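PDB 5ZLI: glutamine synthetase from Helicobacter pylori, which belongs to the type I-beta glutamine synthetases, twelve-subunit enzymes whose catalytic domain is built around a curved beta-sheet. Local coordinates for residues Ala134-Phe145 with Ala227-Leu238. Numbering follows the deposited sequence.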
loop_
_atom_site.group_PDB
_atom_site.type_symbol
_atom_site.label_atom_id
_atom_site.label_comp_id
_atom_site.label_asym_id
_atom_site.label_seq_id
_atom_site.Cartn_x
_atom_site.Cartn_y
_atom_site.Cartn_z
ATOM N N ALA B 134 -1.536 16.183 63.771
ATOM C CA ALA B 134 -0.941 14.960 63.238
ATOM C C ALA B 134 -0.418 15.292 61.850
ATOM O O ALA B 134 -1.210 15.569 60.943
ATOM C CB ALA B 134 -1.925 13.795 63.193
ATOM N N TYR B 135 0.910 15.319 61.697
ATOM C CA TYR B 135 1.537 15.729 60.445
ATOM C C TYR B 135 1.764 14.533 59.534
ATOM O O TYR B 135 2.359 13.536 59.960
ATOM C CB TYR B 135 2.869 16.418 60.728
ATOM C CG TYR B 135 2.732 17.805 61.280
ATOM C CD1 TYR B 135 2.331 18.849 60.461
ATOM C CD2 TYR B 135 3.021 18.092 62.616
ATOM C CE1 TYR B 135 2.210 20.150 60.945
ATOM C CE2 TYR B 135 2.911 19.396 63.114
ATOM C CZ TYR B 135 2.500 20.423 62.263
ATOM O OH TYR B 135 2.374 21.724 62.694
ATOM N N PHE B 136 1.343 14.660 58.265
ATOM C CA PHE B 136 1.537 13.615 57.259
ATOM C C PHE B 136 2.239 14.184 56.037
ATOM O O PHE B 136 1.876 15.260 55.551
ATOM C CB PHE B 136 0.222 12.991 56.727
ATOM C CG PHE B 136 -0.421 12.003 57.641
ATOM C CD1 PHE B 136 -1.073 12.416 58.788
ATOM C CD2 PHE B 136 -0.383 10.650 57.351
ATOM C CE1 PHE B 136 -1.675 11.487 59.617
ATOM C CE2 PHE B 136 -0.978 9.726 58.187
ATOM C CZ PHE B 136 -1.619 10.145 59.309
ATOM N N GLY B 137 3.146 13.387 55.475
ATOM C CA GLY B 137 3.899 13.767 54.299
ATOM C C GLY B 137 4.084 12.631 53.312
ATOM O O GLY B 137 4.906 11.744 53.538
ATOM N N ALA B 138 3.367 12.676 52.192
ATOM C CA ALA B 138 3.318 11.580 51.230
ATOM C C ALA B 138 4.275 11.817 50.061
ATOM O O ALA B 138 4.410 12.942 49.563
ATOM C CB ALA B 138 1.894 11.388 50.690
ATOM N N GLU B 139 4.956 10.751 49.641
ATOM C CA GLU B 139 5.725 10.740 48.401
ATOM C C GLU B 139 4.945 9.853 47.435
ATOM O O GLU B 139 4.965 8.621 47.572
ATOM C CB GLU B 139 7.118 10.161 48.623
ATOM C CG GLU B 139 7.885 10.675 49.839
ATOM C CD GLU B 139 9.083 9.768 50.174
ATOM O OE1 GLU B 139 9.272 8.758 49.460
ATOM O OE2 GLU B 139 9.815 10.039 51.155
ATOM N N ASN B 140 4.288 10.454 46.438
ATOM C CA ASN B 140 3.518 9.672 45.461
ATOM C C ASN B 140 4.349 9.494 44.199
ATOM O O ASN B 140 4.327 10.329 43.292
ATOM C CB ASN B 140 2.185 10.318 45.113
ATOM C CG ASN B 140 1.241 10.378 46.276
ATOM O OD1 ASN B 140 0.457 9.453 46.497
ATOM N ND2 ASN B 140 1.282 11.489 47.015
ATOM N N GLU B 141 5.063 8.373 44.135
ATOM C CA GLU B 141 5.712 7.969 42.893
ATOM C C GLU B 141 4.660 7.726 41.813
ATOM O O GLU B 141 3.558 7.234 42.091
ATOM C CB GLU B 141 6.576 6.715 43.109
ATOM C CG GLU B 141 7.642 6.892 44.208
ATOM C CD GLU B 141 8.496 5.641 44.505
ATOM O OE1 GLU B 141 8.006 4.508 44.310
ATOM O OE2 GLU B 141 9.631 5.797 45.025
ATOM N N PHE B 142 5.019 8.077 40.577
ATOM C CA PHE B 142 4.120 8.004 39.438
ATOM C C PHE B 142 4.898 7.647 38.186
ATOM O O PHE B 142 6.102 7.417 38.215
ATOM C CB PHE B 142 3.400 9.315 39.216
ATOM C CG PHE B 142 4.322 10.461 38.949
ATOM C CD1 PHE B 142 4.842 10.670 37.692
ATOM C CD2 PHE B 142 4.635 11.346 39.962
ATOM C CE1 PHE B 142 5.688 11.734 37.455
ATOM C CE2 PHE B 142 5.440 12.395 39.731
ATOM C CZ PHE B 142 5.987 12.597 38.465
ATOM N N PHE B 143 4.173 7.565 37.085
ATOM C CA PHE B 143 4.714 7.181 35.798
ATOM C C PHE B 143 4.160 8.121 34.752
ATOM O O PHE B 143 2.991 8.509 34.798
ATOM C CB PHE B 143 4.337 5.756 35.395
ATOM C CG PHE B 143 5.151 4.694 36.049
ATOM C CD1 PHE B 143 6.331 4.242 35.455
ATOM C CD2 PHE B 143 4.740 4.131 37.246
ATOM C CE1 PHE B 143 7.096 3.259 36.052
ATOM C CE2 PHE B 143 5.491 3.137 37.852
ATOM C CZ PHE B 143 6.676 2.695 37.259
ATOM N N ILE B 144 4.971 8.440 33.778
ATOM C CA ILE B 144 4.513 9.222 32.660
ATOM C C ILE B 144 4.734 8.377 31.436
ATOM O O ILE B 144 5.875 8.080 31.079
ATOM C CB ILE B 144 5.228 10.557 32.552
ATOM C CG1 ILE B 144 4.831 11.399 33.769
ATOM C CG2 ILE B 144 4.946 11.168 31.157
ATOM C CD1 ILE B 144 5.126 12.878 33.648
ATOM N N PHE B 145 3.653 7.914 30.852
ATOM C CA PHE B 145 3.718 7.073 29.676
ATOM C C PHE B 145 3.399 7.869 28.408
ATOM O O PHE B 145 2.934 9.012 28.453
ATOM C CB PHE B 145 2.781 5.877 29.875
ATOM C CG PHE B 145 3.228 4.911 30.975
ATOM C CD1 PHE B 145 4.527 4.362 30.960
ATOM C CD2 PHE B 145 2.354 4.536 31.992
ATOM C CE1 PHE B 145 4.941 3.470 31.936
ATOM C CE2 PHE B 145 2.755 3.636 32.978
ATOM C CZ PHE B 145 4.043 3.105 32.952
ATOM N N ALA B 227 9.704 4.641 33.573
ATOM C CA ALA B 227 9.104 5.949 33.290
ATOM C C ALA B 227 8.652 6.647 34.568
ATOM O O ALA B 227 7.739 7.474 34.557
ATOM C CB ALA B 227 7.935 5.848 32.312
ATOM N N GLN B 228 9.306 6.332 35.665
ATOM C CA GLN B 228 8.811 6.647 36.982
ATOM C C GLN B 228 9.437 7.946 37.474
ATOM O O GLN B 228 10.536 8.337 37.057
ATOM C CB GLN B 228 9.123 5.502 37.941
ATOM C CG GLN B 228 8.074 5.329 39.000
ATOM C CD GLN B 228 8.426 4.275 40.000
ATOM O OE1 GLN B 228 9.560 3.804 40.051
ATOM N NE2 GLN B 228 7.471 3.921 40.832
ATOM N N GLY B 229 8.727 8.601 38.389
ATOM C CA GLY B 229 9.130 9.899 38.894
ATOM C C GLY B 229 8.517 10.119 40.255
ATOM O O GLY B 229 7.703 9.321 40.724
ATOM N N GLU B 230 8.912 11.220 40.887
ATOM C CA GLU B 230 8.496 11.493 42.253
ATOM C C GLU B 230 8.792 12.963 42.564
ATOM O O GLU B 230 9.801 13.513 42.113
ATOM C CB GLU B 230 9.267 10.571 43.214
ATOM C CG GLU B 230 8.670 10.248 44.603
ATOM C CD GLU B 230 9.693 9.496 45.468
ATOM O OE1 GLU B 230 9.352 8.963 46.554
ATOM O OE2 GLU B 230 10.852 9.400 45.011
ATOM N N VAL B 231 7.930 13.577 43.373
ATOM C CA VAL B 231 8.154 14.925 43.883
ATOM C C VAL B 231 7.877 14.904 45.383
ATOM O O VAL B 231 6.854 14.373 45.831
ATOM C CB VAL B 231 7.274 15.981 43.181
ATOM C CG1 VAL B 231 7.516 17.372 43.781
ATOM C CG2 VAL B 231 7.537 15.991 41.688
ATOM N N GLY B 232 8.812 15.452 46.154
ATOM C CA GLY B 232 8.632 15.618 47.582
ATOM C C GLY B 232 7.907 16.912 47.892
ATOM O O GLY B 232 8.333 17.987 47.461
ATOM N N VAL B 233 6.818 16.807 48.664
ATOM C CA VAL B 233 5.992 17.941 49.051
ATOM C C VAL B 233 6.098 18.135 50.566
ATOM O O VAL B 233 6.463 17.229 51.317
ATOM C CB VAL B 233 4.524 17.741 48.612
ATOM C CG1 VAL B 233 4.391 17.958 47.140
ATOM C CG2 VAL B 233 4.068 16.345 48.939
ATOM N N LYS B 234 5.811 19.349 51.013
ATOM C CA LYS B 234 5.879 19.623 52.440
ATOM C C LYS B 234 4.862 18.767 53.192
ATOM O O LYS B 234 3.736 18.571 52.728
ATOM C CB LYS B 234 5.630 21.115 52.708
ATOM C CG LYS B 234 6.572 21.708 53.748
ATOM C CD LYS B 234 5.948 22.885 54.506
ATOM C CE LYS B 234 6.604 23.115 55.894
ATOM N NZ LYS B 234 6.163 22.204 57.011
ATOM N N PHE B 235 5.288 18.214 54.340
ATOM C CA PHE B 235 4.379 17.692 55.357
ATOM C C PHE B 235 3.146 18.563 55.495
ATOM O O PHE B 235 3.200 19.776 55.248
ATOM C CB PHE B 235 5.057 17.610 56.728
ATOM C CG PHE B 235 5.935 16.394 56.927
ATOM C CD1 PHE B 235 6.991 16.119 56.075
ATOM C CD2 PHE B 235 5.715 15.538 58.016
ATOM C CE1 PHE B 235 7.795 14.998 56.281
ATOM C CE2 PHE B 235 6.519 14.431 58.228
ATOM C CZ PHE B 235 7.562 14.165 57.353
ATOM N N GLY B 236 2.026 17.940 55.856
ATOM C CA GLY B 236 0.824 18.675 56.210
ATOM C C GLY B 236 0.000 17.912 57.228
ATOM O O GLY B 236 0.196 16.706 57.434
ATOM N N ASP B 237 -0.942 18.632 57.859
ATOM C CA ASP B 237 -1.876 17.993 58.778
ATOM C C ASP B 237 -2.783 17.030 58.006
ATOM O O ASP B 237 -2.851 17.049 56.776
ATOM C CB ASP B 237 -2.663 19.040 59.577
ATOM C CG ASP B 237 -3.842 19.652 58.810
ATOM O OD1 ASP B 237 -4.857 18.938 58.582
ATOM O OD2 ASP B 237 -3.758 20.867 58.482
ATOM N N LEU B 238 -3.501 16.191 58.752
ATOM C CA LEU B 238 -4.049 14.984 58.150
ATOM C C LEU B 238 -4.892 15.314 56.932
ATOM O O LEU B 238 -4.693 14.743 55.859
ATOM C CB LEU B 238 -4.865 14.184 59.160
ATOM C CG LEU B 238 -5.281 12.834 58.548
ATOM C CD1 LEU B 238 -5.101 11.728 59.571
ATOM C CD2 LEU B 238 -6.680 12.793 57.928
#
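Phe142 and Gly229 form an antiparallel hydrogen-bonded pair, Phe142 N to Gly229 O 3.0 Å and Gly229 N to Phe142 O 2.9 Å. Ile144 N extends this ladder to Ala227 O, while Phe136 and Gly236 pair in both directions at the far end. Between the two ladders the strands part and the register shifts by one.

The ring and apolar contacts lie toward the ends. Gln228 lays its CG over a face of Phe143 in a CH-pi contact, 3.6 Å from the ring centroid, with its amide only 16° from the ring plane; NE2 hydrogen-bonds Ser276 OG and Gly275 O. Phe136 and Leu238 point the same way, side by side, toward helix 377-393. One face of the Phe235 ring lies over Gly137, which has no side chain to intervene.

The acidic side chains gather beside the Phe142 pair, where the strands begin to part. Glu230 stretches out, its CG turned away from the backbone N (chi1 -156°), and reaches Glu139 and Glu141; Glu230 CD lies 3.5 Å from Glu141 CG, their carboxylates turned 71° apart. Glu141 OE1 accepts from Gly277 N. Three carboxylates gathered on one strand pair would probably favour a cation between them, consistent with the metal sites of this family.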